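Local coordinates for protein 2-dehydropantoate 2-reductase (Bacillus subtilis, PDB 3EGO) that probably catalyses the NADPH-dependent reduction of ketopantoate to pantoic acid, a step in pantothenate biosynthesis, at residues 188-193 / 247-252. Sequence-based numbering, arbitrary orientation.
Sequences INPLTA and SSMLVD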
loop_
_atom_site.group_PDB
_atom_site.type_symbol
_atom_site.label_atom_id
_atom_site.label_comp_id
_atom_site.label_asym_id
_atom_site.label_seq_id
_atom_site.Cartn_x
_atom_site.Cartn_y
_atom_site.Cartn_z
ATOM N N ILE A 188 6.943 -5.764 11.464
ATOM C CA ILE A 188 7.381 -6.376 10.221
ATOM C C ILE A 188 6.252 -6.602 9.226
ATOM O O ILE A 188 6.415 -6.341 8.038
ATOM C CB ILE A 188 8.070 -7.746 10.436
ATOM C CG1 ILE A 188 9.374 -7.592 11.243
ATOM C CG2 ILE A 188 8.375 -8.397 9.070
ATOM C CD1 ILE A 188 10.023 -8.988 11.665
ATOM N N ASN A 189 5.122 -7.118 9.699
ATOM C CA ASN A 189 4.057 -7.623 8.789
ATOM C C ASN A 189 3.296 -6.609 7.900
ATOM O O ASN A 189 3.157 -6.803 6.680
ATOM C CB ASN A 189 3.074 -8.479 9.590
ATOM C CG ASN A 189 3.680 -9.845 10.018
ATOM O OD1 ASN A 189 4.888 -10.058 9.932
ATOM N ND2 ASN A 189 2.834 -10.747 10.490
ATOM N N PRO A 190 2.732 -5.555 8.521
ATOM C CA PRO A 190 2.076 -4.514 7.753
ATOM C C PRO A 190 3.025 -3.867 6.770
ATOM O O PRO A 190 2.616 -3.586 5.647
ATOM C CB PRO A 190 1.669 -3.480 8.830
ATOM C CG PRO A 190 1.646 -4.236 10.142
ATOM C CD PRO A 190 2.637 -5.356 9.986
ATOM N N LEU A 191 4.283 -3.630 7.176
ATOM C CA LEU A 191 5.225 -2.945 6.306
ATOM C C LEU A 191 5.586 -3.745 5.090
ATOM O O LEU A 191 5.655 -3.196 3.984
ATOM C CB LEU A 191 6.530 -2.579 7.026
ATOM C CG LEU A 191 6.630 -1.179 7.606
ATOM C CD1 LEU A 191 5.675 -1.024 8.759
ATOM C CD2 LEU A 191 8.052 -0.909 8.081
ATOM N N THR A 192 5.862 -5.035 5.290
ATOM C CA THR A 192 6.171 -5.927 4.179
ATOM C C THR A 192 4.982 -6.110 3.239
ATOM O O THR A 192 5.143 -6.219 2.020
ATOM C CB THR A 192 6.678 -7.323 4.636
ATOM O OG1 THR A 192 5.726 -7.928 5.489
ATOM C CG2 THR A 192 8.019 -7.226 5.355
ATOM N N ALA A 193 3.789 -6.141 3.808
ATOM C CA ALA A 193 2.593 -6.275 3.023
ATOM C C ALA A 193 2.449 -5.080 2.106
ATOM O O ALA A 193 2.037 -5.239 0.974
ATOM C CB ALA A 193 1.387 -6.382 3.895
ATOM N N SER A 247 6.511 -12.301 4.675
ATOM C CA SER A 247 5.790 -12.364 5.939
ATOM C C SER A 247 4.429 -12.961 5.636
ATOM O O SER A 247 3.972 -12.897 4.509
ATOM C CB SER A 247 5.620 -10.966 6.526
ATOM O OG SER A 247 4.682 -10.265 5.732
ATOM N N SER A 248 3.755 -13.496 6.645
ATOM C CA SER A 248 2.412 -14.044 6.462
ATOM C C SER A 248 1.383 -13.026 5.953
ATOM O O SER A 248 0.412 -13.398 5.286
ATOM C CB SER A 248 1.904 -14.607 7.777
ATOM O OG SER A 248 1.799 -13.578 8.748
ATOM N N MET A 249 1.572 -11.747 6.302
ATOM C CA MET A 249 0.624 -10.712 5.881
ATOM C C MET A 249 0.854 -10.353 4.418
ATOM O O MET A 249 -0.095 -10.077 3.693
ATOM C CB MET A 249 0.696 -9.467 6.803
ATOM C CG MET A 249 -0.372 -8.381 6.537
ATOM S SD MET A 249 -0.636 -7.147 7.921
ATOM C CE MET A 249 -1.101 -8.244 9.224
ATOM N N LEU A 250 2.106 -10.354 3.989
ATOM C CA LEU A 250 2.432 -10.108 2.597
ATOM C C LEU A 250 1.788 -11.201 1.742
ATOM O O LEU A 250 1.119 -10.930 0.746
ATOM C CB LEU A 250 3.943 -10.094 2.400
ATOM C CG LEU A 250 4.466 -9.928 0.966
ATOM C CD1 LEU A 250 3.604 -8.919 0.148
ATOM C CD2 LEU A 250 5.940 -9.513 0.978
ATOM N N VAL A 251 1.943 -12.438 2.184
ATOM C CA VAL A 251 1.302 -13.592 1.531
ATOM C C VAL A 251 -0.235 -13.480 1.439
ATOM O O VAL A 251 -0.826 -13.688 0.371
ATOM C CB VAL A 251 1.741 -14.901 2.244
ATOM C CG1 VAL A 251 0.836 -16.061 1.867
ATOM C CG2 VAL A 251 3.191 -15.182 1.901
ATOM N N ASP A 252 -0.882 -13.147 2.542
ATOM C CA ASP A 252 -2.312 -12.932 2.553
ATOM C C ASP A 252 -2.742 -11.853 1.548
ATOM O O ASP A 252 -3.637 -12.059 0.754
ATOM C CB ASP A 252 -2.764 -12.548 3.949
ATOM C CG ASP A 252 -2.841 -13.741 4.893
ATOM O OD1 ASP A 252 -2.704 -14.885 4.392
ATOM O OD2 ASP A 252 -3.067 -13.526 6.122
#
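Thr192 and Ser247 join the two helices through a short hydroxyl-hydroxyl hydrogen bond, OG1 of Thr192 lying 2.6 Å from OG of Ser247, with the direction of the proton left open. Ser247 is the N-cap of helix 248-255. With its OG set between its own backbone N and carbonyl carbon (chi1 71°), it accepts from Leu250 N at 3.1 Å in a fairly straight bond, 160° at the hydrogen. One hydroxyl thus closes the first turn of its helix and reaches across to the neighbouring one. Thr192 OG1 also lies 3.0 Å from Asn189 O and 3.1 Å from Ile188 O in the preceding turn of its own helix, and its single proton could serve either carbonyl or Ser247.

Both helices belong to the all-helical C-terminal part of the ketopantoate reductase fold, which follows the Rossmann-type NADP-binding part. Their short segments run in roughly the same direction, 38° apart, with axes 7.6 Å apart at closest approach. Asn189 and Ser248 are probable substrate-binding residues, and Asn199, another of this set, touches both Thr192 and Ser247. The amide of Asn189 lies beside the start of the other helix: OD1 rests against Ser247 CB, while ND2 comes within 3.5 Å of Ser248 OG at an angle too poor for a hydrogen bond.

Apolar packing lies beyond the hydroxyls. Met249 leaves its backbone with CG anti to N, places CG 3.8 Å from Ala193 CB, and then bends at chi3, SD passing alongside the backbone of Pro190. Leu285 and Ile289 of helix 280-291 cover Pro190 and Ala193 respectively. The small Ala193 is consistent with the close approach of the backbones, its CA 3.9 Å from Leu250 CA, and both methyls of Leu250 lie against Thr192 O.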